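Local atomic coordinates of tyrosine--tRNA ligase (Pyrococcus horikoshii, PDB entry 2CYC), a protein that binds L-tyrosine and, as a class I synthetase, probably activates it with ATP and transfers it to the acceptor end of tRNA(Tyr). Residues G44-G49 with K96-G101; R25-I30 with E214-V219; R282-N287 with E324-F329. One frame throughout, in Å; residues are numbered along the deposited sequence.

Contact 1 (G44-G49 with K96-G101); sequences GYIHLG and KYFKVG
The hydroxyl of Tyr97 is held by two partners: Ile46 N donates to Tyr97 OH over 3.0 Å, nearly straight at 168° and close to the plane of the ring, and the same oxygen is hydrogen-bonded to His264 NE2. With chi1 at 166°, CG of Tyr97 lies trans to its own backbone N, and the long ring reaches from helix 87-108 to the loop. Its OH also meets the ring edge of Tyr45, 3.7 Å from Tyr45 CD2. A phenylalanine here would lack the hydroxyl, and the amide of Ile46 and the imidazole of His264 would probably lose the partner they share, the latter becoming freer to turn.

Beside this polar tie runs an apolar one. Ile46 carries CD1 over one face of Phe98, a CH-pi contact with 4.1 Å from that methyl to the Phe98 ring centroid. The same methyl rests 3.7 Å from Gly101 CA, where any beta carbon would collide with it; glycine thus suits the close approach.

Directly after Ile46, His47 caps helix 48-63, its ND1 accepting a weak bond from Gly49 N (2.9 Å), while NE2 is hydrogen-bonded to Ser253 OG of the KMSKS region. The sequence His-Leu-Gly at the start of this helix is consistent with the HIGH-type signature of class I synthetases.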
loop_
_atom_site.group_PDB
_atom_site.type_symbol
_atom_site.label_atom_id
_atom_site.label_comp_id
_atom_site.label_asym_id
_atom_site.label_seq_id
_atom_site.Cartn_x
_atom_site.Cartn_y
_atom_site.Cartn_z
ATOM N N GLY A 44 -17.471 -5.205 -17.082
ATOM C CA GLY A 44 -18.294 -4.995 -18.260
ATOM C C GLY A 44 -18.156 -6.086 -19.301
ATOM O O GLY A 44 -17.443 -7.075 -19.094
ATOM N N TYR A 45 -18.845 -5.903 -20.424
ATOM C CA TYR A 45 -18.808 -6.864 -21.513
ATOM C C TYR A 45 -17.441 -6.867 -22.171
ATOM O O TYR A 45 -16.768 -5.841 -22.240
ATOM C CB TYR A 45 -19.893 -6.542 -22.548
ATOM C CG TYR A 45 -21.298 -6.690 -21.999
ATOM C CD1 TYR A 45 -22.089 -5.571 -21.739
ATOM C CD2 TYR A 45 -21.826 -7.951 -21.724
ATOM C CE1 TYR A 45 -23.375 -5.704 -21.214
ATOM C CE2 TYR A 45 -23.113 -8.100 -21.200
ATOM C CZ TYR A 45 -23.880 -6.972 -20.947
ATOM O OH TYR A 45 -25.148 -7.110 -20.425
ATOM N N ILE A 46 -17.030 -8.037 -22.643
ATOM C CA ILE A 46 -15.736 -8.187 -23.286
ATOM C C ILE A 46 -15.788 -7.695 -24.733
ATOM O O ILE A 46 -16.435 -8.319 -25.578
ATOM C CB ILE A 46 -15.297 -9.669 -23.271
ATOM C CG1 ILE A 46 -15.079 -10.129 -21.823
ATOM C CG2 ILE A 46 -14.030 -9.852 -24.116
ATOM C CD1 ILE A 46 -14.977 -11.647 -21.677
ATOM N N HIS A 47 -15.122 -6.575 -25.016
ATOM C CA HIS A 47 -15.102 -6.047 -26.381
ATOM C C HIS A 47 -13.991 -6.757 -27.150
ATOM O O HIS A 47 -13.187 -7.461 -26.544
ATOM C CB HIS A 47 -14.914 -4.518 -26.376
ATOM C CG HIS A 47 -13.608 -4.055 -25.810
ATOM N ND1 HIS A 47 -12.415 -4.186 -26.487
ATOM C CD2 HIS A 47 -13.315 -3.425 -24.647
ATOM C CE1 HIS A 47 -11.442 -3.654 -25.768
ATOM N NE2 HIS A 47 -11.961 -3.185 -24.646
ATOM N N LEU A 48 -13.947 -6.590 -28.473
ATOM C CA LEU A 48 -12.962 -7.298 -29.305
ATOM C C LEU A 48 -11.494 -7.105 -28.944
ATOM O O LEU A 48 -10.681 -8.024 -29.116
ATOM C CB LEU A 48 -13.166 -6.955 -30.790
ATOM C CG LEU A 48 -14.586 -7.146 -31.326
ATOM C CD1 LEU A 48 -14.595 -7.005 -32.851
ATOM C CD2 LEU A 48 -15.100 -8.510 -30.914
ATOM N N GLY A 49 -11.144 -5.915 -28.469
ATOM C CA GLY A 49 -9.762 -5.676 -28.091
ATOM C C GLY A 49 -9.355 -6.600 -26.956
ATOM O O GLY A 49 -8.303 -7.236 -26.995
ATOM N N LYS A 96 -18.400 -16.247 -13.423
ATOM C CA LYS A 96 -19.537 -16.698 -14.210
ATOM C C LYS A 96 -19.658 -16.142 -15.610
ATOM O O LYS A 96 -20.314 -16.745 -16.460
ATOM C CB LYS A 96 -20.830 -16.445 -13.435
ATOM C CG LYS A 96 -20.974 -17.334 -12.214
ATOM C CD LYS A 96 -22.262 -17.027 -11.464
ATOM C CE LYS A 96 -22.480 -17.997 -10.308
ATOM N NZ LYS A 96 -23.721 -17.682 -9.539
ATOM N N TYR A 97 -19.035 -14.999 -15.863
ATOM C CA TYR A 97 -19.107 -14.406 -17.195
ATOM C C TYR A 97 -17.760 -14.206 -17.867
ATOM O O TYR A 97 -17.511 -14.728 -18.952
ATOM C CB TYR A 97 -19.809 -13.048 -17.154
ATOM C CG TYR A 97 -19.615 -12.260 -18.434
ATOM C CD1 TYR A 97 -20.278 -12.628 -19.611
ATOM C CD2 TYR A 97 -18.718 -11.191 -18.489
ATOM C CE1 TYR A 97 -20.052 -11.954 -20.805
ATOM C CE2 TYR A 97 -18.480 -10.509 -19.682
ATOM C CZ TYR A 97 -19.152 -10.897 -20.838
ATOM O OH TYR A 97 -18.930 -10.228 -22.019
ATOM N N PHE A 98 -16.895 -13.435 -17.218
ATOM C CA PHE A 98 -15.601 -13.109 -17.796
ATOM C C PHE A 98 -14.727 -14.299 -18.149
ATOM O O PHE A 98 -14.185 -14.366 -19.249
ATOM C CB PHE A 98 -14.835 -12.148 -16.877
ATOM C CG PHE A 98 -13.741 -11.413 -17.583
ATOM C CD1 PHE A 98 -12.496 -12.006 -17.780
ATOM C CD2 PHE A 98 -13.976 -10.149 -18.119
ATOM C CE1 PHE A 98 -11.497 -11.351 -18.505
ATOM C CE2 PHE A 98 -12.981 -9.485 -18.848
ATOM C CZ PHE A 98 -11.740 -10.092 -19.039
ATOM N N LYS A 99 -14.587 -15.233 -17.214
ATOM C CA LYS A 99 -13.777 -16.416 -17.438
ATOM C C LYS A 99 -14.185 -17.140 -18.709
ATOM O O LYS A 99 -13.350 -17.375 -19.583
ATOM C CB LYS A 99 -13.889 -17.373 -16.251
ATOM C CG LYS A 99 -13.169 -18.713 -16.455
ATOM C CD LYS A 99 -13.174 -19.523 -15.171
ATOM C CE LYS A 99 -12.344 -20.788 -15.294
ATOM N NZ LYS A 99 -12.932 -21.704 -16.300
ATOM N N VAL A 100 -15.472 -17.474 -18.822
ATOM C CA VAL A 100 -15.951 -18.194 -19.995
ATOM C C VAL A 100 -15.911 -17.334 -21.260
ATOM O O VAL A 100 -15.694 -17.848 -22.357
ATOM C CB VAL A 100 -17.387 -18.764 -19.771
ATOM C CG1 VAL A 100 -18.406 -17.646 -19.686
ATOM C CG2 VAL A 100 -17.740 -19.740 -20.904
ATOM N N GLY A 101 -16.112 -16.029 -21.112
ATOM C CA GLY A 101 -16.048 -15.152 -22.268
ATOM C C GLY A 101 -14.639 -15.185 -22.847
ATOM O O GLY A 101 -14.456 -15.206 -24.060
#

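Contact 2 (R25-I30 with E214-V219); sequences RHLFEI and EKLKPV
Leu216 reaches across to helix 21-30 with both of its methyls: CD1 lies 3.9 Å from Leu27 CD2, while CD2 comes up to Ile30 CD1. Its CG stands beside the backbone N and opposite the carbonyl carbon (chi1 -54°), which helps to aim the two methyls at the helix. A branched leucine suits this place because one side chain can touch two residues almost a helical turn apart. Ile30 in turn lays its CD1 over the ring face of His26, 3.6 Å above the ring plane, and its backbone O is bonded to His211 NE2. Next, Lys217 comes nearest the helix with its carbonyl O, a loose 4.4 Å from Leu27 CD1, and its extended chain leads away.

Here strand 214-223 runs beside strand 183-187, parallel to it, in the sheet of the Rossmann-type catalytic domain, and the helix packs against it through its leucine and isoleucine. Elsewhere on the same helix Arg25 NE forms a salt bridge with Glu29 OE1 (3.1 Å, N-H...O angle 174°), linking successive turns.

Pro218 points its CB away from the helix, and its side chain touches Ala201. At Val219 the chain faces the helix again: CG2 meets Leu27 CD1 at 3.6 Å, with Leu24 and Asn23 alongside.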
loop_
_atom_site.group_PDB
_atom_site.type_symbol
_atom_site.label_atom_id
_atom_site.label_comp_id
_atom_site.label_asym_id
_atom_site.label_seq_id
_atom_site.Cartn_x
_atom_site.Cartn_y
_atom_site.Cartn_z
ATOM N N ARG A 25 15.115 -13.719 -25.993
ATOM C CA ARG A 25 15.977 -14.721 -26.602
ATOM C C ARG A 25 16.833 -15.371 -25.519
ATOM O O ARG A 25 17.028 -16.582 -25.506
ATOM C CB ARG A 25 16.859 -14.065 -27.669
ATOM C CG ARG A 25 17.909 -14.988 -28.283
ATOM C CD ARG A 25 18.612 -14.268 -29.418
ATOM N NE ARG A 25 19.817 -14.949 -29.867
ATOM C CZ ARG A 25 20.608 -14.477 -30.824
ATOM N NH1 ARG A 25 21.690 -15.148 -31.180
ATOM N NH2 ARG A 25 20.311 -13.328 -31.424
ATOM N N HIS A 26 17.338 -14.546 -24.613
ATOM C CA HIS A 26 18.142 -15.022 -23.503
ATOM C C HIS A 26 17.328 -16.046 -22.702
ATOM O O HIS A 26 17.817 -17.135 -22.395
ATOM C CB HIS A 26 18.532 -13.835 -22.617
ATOM C CG HIS A 26 19.282 -14.216 -21.379
ATOM N ND1 HIS A 26 20.479 -14.899 -21.413
ATOM C CD2 HIS A 26 19.012 -13.992 -20.071
ATOM C CE1 HIS A 26 20.916 -15.077 -20.179
ATOM N NE2 HIS A 26 20.044 -14.535 -19.346
ATOM N N LEU A 27 16.085 -15.700 -22.368
ATOM C CA LEU A 27 15.243 -16.624 -21.611
ATOM C C LEU A 27 15.044 -17.946 -22.351
ATOM O O LEU A 27 15.075 -19.007 -21.738
ATOM C CB LEU A 27 13.877 -16.004 -21.301
ATOM C CG LEU A 27 13.856 -14.756 -20.412
ATOM C CD1 LEU A 27 12.431 -14.524 -19.918
ATOM C CD2 LEU A 27 14.797 -14.935 -19.233
ATOM N N PHE A 28 14.818 -17.880 -23.663
ATOM C CA PHE A 28 14.635 -19.095 -24.452
ATOM C C PHE A 28 15.904 -19.942 -24.418
ATOM O O PHE A 28 15.848 -21.146 -24.163
ATOM C CB PHE A 28 14.294 -18.756 -25.911
ATOM C CG PHE A 28 12.836 -18.418 -26.144
ATOM C CD1 PHE A 28 12.474 -17.469 -27.104
ATOM C CD2 PHE A 28 11.828 -19.060 -25.428
ATOM C CE1 PHE A 28 11.128 -17.164 -27.349
ATOM C CE2 PHE A 28 10.475 -18.765 -25.664
ATOM C CZ PHE A 28 10.128 -17.814 -26.629
ATOM N N GLU A 29 17.046 -19.299 -24.655
ATOM C CA GLU A 29 18.331 -19.991 -24.682
ATOM C C GLU A 29 18.766 -20.653 -23.383
ATOM O O GLU A 29 19.266 -21.778 -23.406
ATOM C CB GLU A 29 19.434 -19.040 -25.157
ATOM C CG GLU A 29 19.372 -18.746 -26.651
ATOM C CD GLU A 29 20.517 -17.865 -27.136
ATOM O OE1 GLU A 29 20.524 -17.498 -28.340
ATOM O OE2 GLU A 29 21.407 -17.543 -26.318
ATOM N N ILE A 30 18.570 -19.977 -22.252
ATOM C CA ILE A 30 18.985 -20.540 -20.972
ATOM C C ILE A 30 17.969 -21.517 -20.403
ATOM O O ILE A 30 18.195 -22.114 -19.356
ATOM C CB ILE A 30 19.238 -19.426 -19.941
ATOM C CG1 ILE A 30 17.913 -18.730 -19.600
ATOM C CG2 ILE A 30 20.259 -18.432 -20.502
ATOM C CD1 ILE A 30 18.064 -17.497 -18.744
ATOM N N GLU A 214 20.711 -16.978 -11.071
ATOM C CA GLU A 214 20.572 -15.597 -11.518
ATOM C C GLU A 214 19.170 -15.009 -11.377
ATOM O O GLU A 214 18.164 -15.689 -11.610
ATOM C CB GLU A 214 21.023 -15.474 -12.979
ATOM C CG GLU A 214 22.480 -15.862 -13.215
ATOM C CD GLU A 214 23.469 -14.926 -12.529
ATOM O OE1 GLU A 214 24.683 -15.208 -12.585
ATOM O OE2 GLU A 214 23.039 -13.908 -11.942
ATOM N N LYS A 215 19.114 -13.735 -10.992
ATOM C CA LYS A 215 17.839 -13.046 -10.865
ATOM C C LYS A 215 17.498 -12.545 -12.259
ATOM O O LYS A 215 18.273 -11.815 -12.874
ATOM C CB LYS A 215 17.941 -11.872 -9.889
ATOM C CG LYS A 215 17.942 -12.298 -8.426
ATOM C CD LYS A 215 17.937 -11.091 -7.489
ATOM C CE LYS A 215 17.940 -11.530 -6.031
ATOM N NZ LYS A 215 17.841 -10.361 -5.110
ATOM N N LEU A 216 16.338 -12.951 -12.753
ATOM C CA LEU A 216 15.908 -12.574 -14.086
ATOM C C LEU A 216 14.960 -11.389 -14.112
ATOM O O LEU A 216 14.357 -11.032 -13.105
ATOM C CB LEU A 216 15.205 -13.751 -14.760
ATOM C CG LEU A 216 15.922 -15.094 -14.838
ATOM C CD1 LEU A 216 14.987 -16.098 -15.516
ATOM C CD2 LEU A 216 17.240 -14.950 -15.609
ATOM N N LYS A 217 14.845 -10.791 -15.291
ATOM C CA LYS A 217 13.938 -9.685 -15.523
ATOM C C LYS A 217 12.843 -10.269 -16.404
ATOM O O LYS A 217 13.126 -10.949 -17.389
ATOM C CB LYS A 217 14.634 -8.544 -16.271
ATOM C CG LYS A 217 15.675 -7.818 -15.434
ATOM C CD LYS A 217 16.346 -6.695 -16.204
ATOM C CE LYS A 217 17.425 -6.039 -15.342
ATOM N NZ LYS A 217 18.084 -4.874 -15.999
ATOM N N PRO A 218 11.579 -10.044 -16.048
ATOM C CA PRO A 218 10.542 -10.606 -16.909
ATOM C C PRO A 218 10.538 -9.856 -18.237
ATOM O O PRO A 218 10.985 -8.710 -18.310
ATOM C CB PRO A 218 9.260 -10.353 -16.118
ATOM C CG PRO A 218 9.580 -9.066 -15.381
ATOM C CD PRO A 218 10.993 -9.328 -14.901
ATOM N N VAL A 219 10.041 -10.519 -19.273
ATOM C CA VAL A 219 9.921 -9.938 -20.599
ATOM C C VAL A 219 8.500 -9.378 -20.700
ATOM O O VAL A 219 7.533 -10.070 -20.380
ATOM C CB VAL A 219 10.110 -11.016 -21.694
ATOM C CG1 VAL A 219 9.746 -10.454 -23.056
ATOM C CG2 VAL A 219 11.553 -11.507 -21.696
#

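Contact 3 (R282-N287 with E324-F329); sequences REVRYN and ELKRDF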
loop_
_atom_site.group_PDB
_atom_site.type_symbol
_atom_site.label_atom_id
_atom_site.label_comp_id
_atom_site.label_asym_id
_atom_site.label_seq_id
_atom_site.Cartn_x
_atom_site.Cartn_y
_atom_site.Cartn_z
ATOM N N ARG A 282 -10.612 6.952 -48.384
ATOM C CA ARG A 282 -9.181 7.174 -48.617
ATOM C C ARG A 282 -8.343 7.518 -47.388
ATOM O O ARG A 282 -7.120 7.608 -47.483
ATOM C CB ARG A 282 -8.969 8.260 -49.678
ATOM C CG ARG A 282 -9.664 7.980 -50.992
ATOM C CD ARG A 282 -9.122 8.863 -52.100
ATOM N NE ARG A 282 -9.793 8.591 -53.366
ATOM C CZ ARG A 282 -9.394 9.057 -54.546
ATOM N NH1 ARG A 282 -8.315 9.827 -54.630
ATOM N NH2 ARG A 282 -10.081 8.758 -55.642
ATOM N N GLU A 283 -8.983 7.714 -46.238
ATOM C CA GLU A 283 -8.242 8.039 -45.021
ATOM C C GLU A 283 -7.572 6.776 -44.478
ATOM O O GLU A 283 -8.245 5.782 -44.201
ATOM C CB GLU A 283 -9.191 8.627 -43.972
ATOM C CG GLU A 283 -8.557 8.947 -42.616
ATOM C CD GLU A 283 -7.353 9.878 -42.705
ATOM O OE1 GLU A 283 -7.366 10.816 -43.526
ATOM O OE2 GLU A 283 -6.391 9.677 -41.935
ATOM N N VAL A 284 -6.248 6.810 -44.341
ATOM C CA VAL A 284 -5.511 5.659 -43.830
ATOM C C VAL A 284 -4.687 5.958 -42.583
ATOM O O VAL A 284 -4.095 5.049 -42.013
ATOM C CB VAL A 284 -4.560 5.057 -44.895
ATOM C CG1 VAL A 284 -5.360 4.548 -46.086
ATOM C CG2 VAL A 284 -3.530 6.099 -45.327
ATOM N N ARG A 285 -4.645 7.220 -42.165
ATOM C CA ARG A 285 -3.893 7.614 -40.968
ATOM C C ARG A 285 -4.694 7.291 -39.697
ATOM O O ARG A 285 -4.186 6.658 -38.772
ATOM C CB ARG A 285 -3.583 9.111 -41.017
ATOM C CG ARG A 285 -3.005 9.690 -39.733
ATOM C CD ARG A 285 -3.114 11.214 -39.750
ATOM N NE ARG A 285 -2.669 11.849 -38.510
ATOM C CZ ARG A 285 -1.407 11.880 -38.094
ATOM N NH1 ARG A 285 -1.103 12.485 -36.953
ATOM N NH2 ARG A 285 -0.450 11.307 -38.816
ATOM N N TYR A 286 -5.941 7.750 -39.651
ATOM C CA TYR A 286 -6.808 7.477 -38.512
ATOM C C TYR A 286 -8.086 6.890 -39.098
ATOM O O TYR A 286 -8.918 7.604 -39.665
ATOM C CB TYR A 286 -7.108 8.751 -37.713
ATOM C CG TYR A 286 -7.891 8.445 -36.464
ATOM C CD1 TYR A 286 -9.253 8.167 -36.530
ATOM C CD2 TYR A 286 -7.256 8.335 -35.227
ATOM C CE1 TYR A 286 -9.967 7.778 -35.408
ATOM C CE2 TYR A 286 -7.965 7.945 -34.087
ATOM C CZ TYR A 286 -9.319 7.666 -34.190
ATOM O OH TYR A 286 -10.032 7.258 -33.088
ATOM N N ASN A 287 -8.238 5.582 -38.946
ATOM C CA ASN A 287 -9.395 4.881 -39.469
ATOM C C ASN A 287 -9.642 3.634 -38.621
ATOM O O ASN A 287 -8.960 2.618 -38.777
ATOM C CB ASN A 287 -9.089 4.506 -40.925
ATOM C CG ASN A 287 -10.290 3.954 -41.666
ATOM O OD1 ASN A 287 -10.453 4.202 -42.867
ATOM N ND2 ASN A 287 -11.122 3.189 -40.972
ATOM N N GLU A 324 -1.976 -4.496 -49.525
ATOM C CA GLU A 324 -2.709 -4.392 -50.791
ATOM C C GLU A 324 -4.028 -3.661 -50.548
ATOM O O GLU A 324 -4.374 -2.715 -51.262
ATOM C CB GLU A 324 -3.049 -5.771 -51.367
ATOM C CG GLU A 324 -1.922 -6.776 -51.408
ATOM C CD GLU A 324 -2.363 -8.099 -52.017
ATOM O OE1 GLU A 324 -3.509 -8.526 -51.753
ATOM O OE2 GLU A 324 -1.561 -8.716 -52.750
ATOM N N LEU A 325 -4.765 -4.114 -49.533
ATOM C CA LEU A 325 -6.054 -3.516 -49.214
ATOM C C LEU A 325 -5.921 -2.042 -48.877
ATOM O O LEU A 325 -6.705 -1.216 -49.343
ATOM C CB LEU A 325 -6.730 -4.266 -48.058
ATOM C CG LEU A 325 -8.126 -3.753 -47.677
ATOM C CD1 LEU A 325 -8.925 -4.867 -47.031
ATOM C CD2 LEU A 325 -8.008 -2.546 -46.746
ATOM N N LYS A 326 -4.926 -1.715 -48.065
ATOM C CA LYS A 326 -4.698 -0.336 -47.664
ATOM C C LYS A 326 -4.438 0.549 -48.887
ATOM O O LYS A 326 -4.951 1.669 -48.970
ATOM C CB LYS A 326 -3.512 -0.266 -46.700
ATOM C CG LYS A 326 -3.214 1.121 -46.179
ATOM C CD LYS A 326 -2.000 1.086 -45.262
ATOM C CE LYS A 326 -1.702 2.469 -44.716
ATOM N NZ LYS A 326 -0.508 2.488 -43.837
ATOM N N ARG A 327 -3.637 0.044 -49.822
ATOM C CA ARG A 327 -3.313 0.774 -51.051
ATOM C C ARG A 327 -4.613 1.042 -51.819
ATOM O O ARG A 327 -4.912 2.171 -52.189
ATOM C CB ARG A 327 -2.364 -0.060 -51.920
ATOM C CG ARG A 327 -1.873 0.627 -53.191
ATOM C CD ARG A 327 -0.613 1.467 -52.963
ATOM N NE ARG A 327 0.577 0.656 -52.686
ATOM C CZ ARG A 327 0.900 0.155 -51.492
ATOM N NH1 ARG A 327 2.003 -0.572 -51.353
ATOM N NH2 ARG A 327 0.134 0.388 -50.432
ATOM N N ASP A 328 -5.377 -0.016 -52.051
ATOM C CA ASP A 328 -6.644 0.089 -52.753
ATOM C C ASP A 328 -7.589 1.078 -52.077
ATOM O O ASP A 328 -8.371 1.747 -52.748
ATOM C CB ASP A 328 -7.302 -1.285 -52.831
ATOM C CG ASP A 328 -7.240 -1.879 -54.221
ATOM O OD1 ASP A 328 -6.238 -1.638 -54.929
ATOM O OD2 ASP A 328 -8.188 -2.599 -54.600
ATOM N N PHE A 329 -7.515 1.179 -50.754
ATOM C CA PHE A 329 -8.389 2.096 -50.029
ATOM C C PHE A 329 -7.882 3.527 -50.184
ATOM O O PHE A 329 -8.654 4.448 -50.462
ATOM C CB PHE A 329 -8.452 1.730 -48.536
ATOM C CG PHE A 329 -9.534 2.460 -47.777
ATOM C CD1 PHE A 329 -10.849 1.989 -47.783
ATOM C CD2 PHE A 329 -9.250 3.643 -47.098
ATOM C CE1 PHE A 329 -11.867 2.686 -47.126
ATOM C CE2 PHE A 329 -10.256 4.352 -46.440
ATOM C CZ PHE A 329 -11.571 3.873 -46.454
HETATM O O HOH W 1 -11.363 4.457 -50.113
#
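Phe329 drives its ring into the bend of loop 282-287, and its CE2 corner makes the tightest part of the contact. That atom lies 3.3 Å from Arg282 N and equally close to Glu283 O, so two backbone polar atoms press obliquely on the ring. The side chain of Asn287 approaches the same end from the opposite direction. The ring gets there because its CG is trans to the backbone N (chi1 -169°), which swings it off the helix axis toward the loop; Leu290, Pro336 and Leu339 help to enclose it. Val284 adds CG1 near the ring plane, at the edge, 4.1 Å from Phe329 CD2. A flat, rigid aromatic suits a slot with loop backbone on one part of its rim and apolar side chains on others.

Toward solvent the packing is thinner. Lys326 stretches fully extended across Val284, touching it with methylenes only: CE is 3.9 Å from Val284 CB, and the ammonium is carried onward. Arg282, the exposed residue here, lays its CB and CG near Phe329 O and sends its guanidinium away.

Loop and helix are bridged by a water over the centre of the Phe329 ring; it accepts from Arg282 N (3.1 Å) and donates to Phe329 O (2.7 Å). Glu283 OE2 ties the turn from within, using its anti lone pair for Tyr286 N, at 161°, and taking a weak bond from Arg285 N, while Tyr286 packs against helix 240-250.

No direct hydrogen bond joins loop to helix. Between them stand the burial of one ring against the backbone of the loop, a CA-H...O contact from Arg282 CA to Phe329 O (3.3 Å), and the bridging water; cohesion therefore probably rests on shape and on that water more than on charge.

How the contacts relate
Contact 1 is nested within the long chain loop that contact 2 closes, yet the two lie on opposite sides of the chain's centre, their centres 32 Å apart. Contact 3 follows both in sequence and lies, centre to centre, about 30 Å from contact 1 and 39 Å from contact 2. None touches another; the nearest atoms of contacts 1 and 3 are about 13 Å apart. Helix 288-297 lies between these two, meeting Leu48 through Trp292 and Ile296 and Phe329 through Leu290. The side chains of Phe98 and Val219 are each about 11 Å from that of the ligand-binding Tyr37, with Phe98 also about 8 Å from the bound tyrosine; contact 3 lies away from the annotated sites.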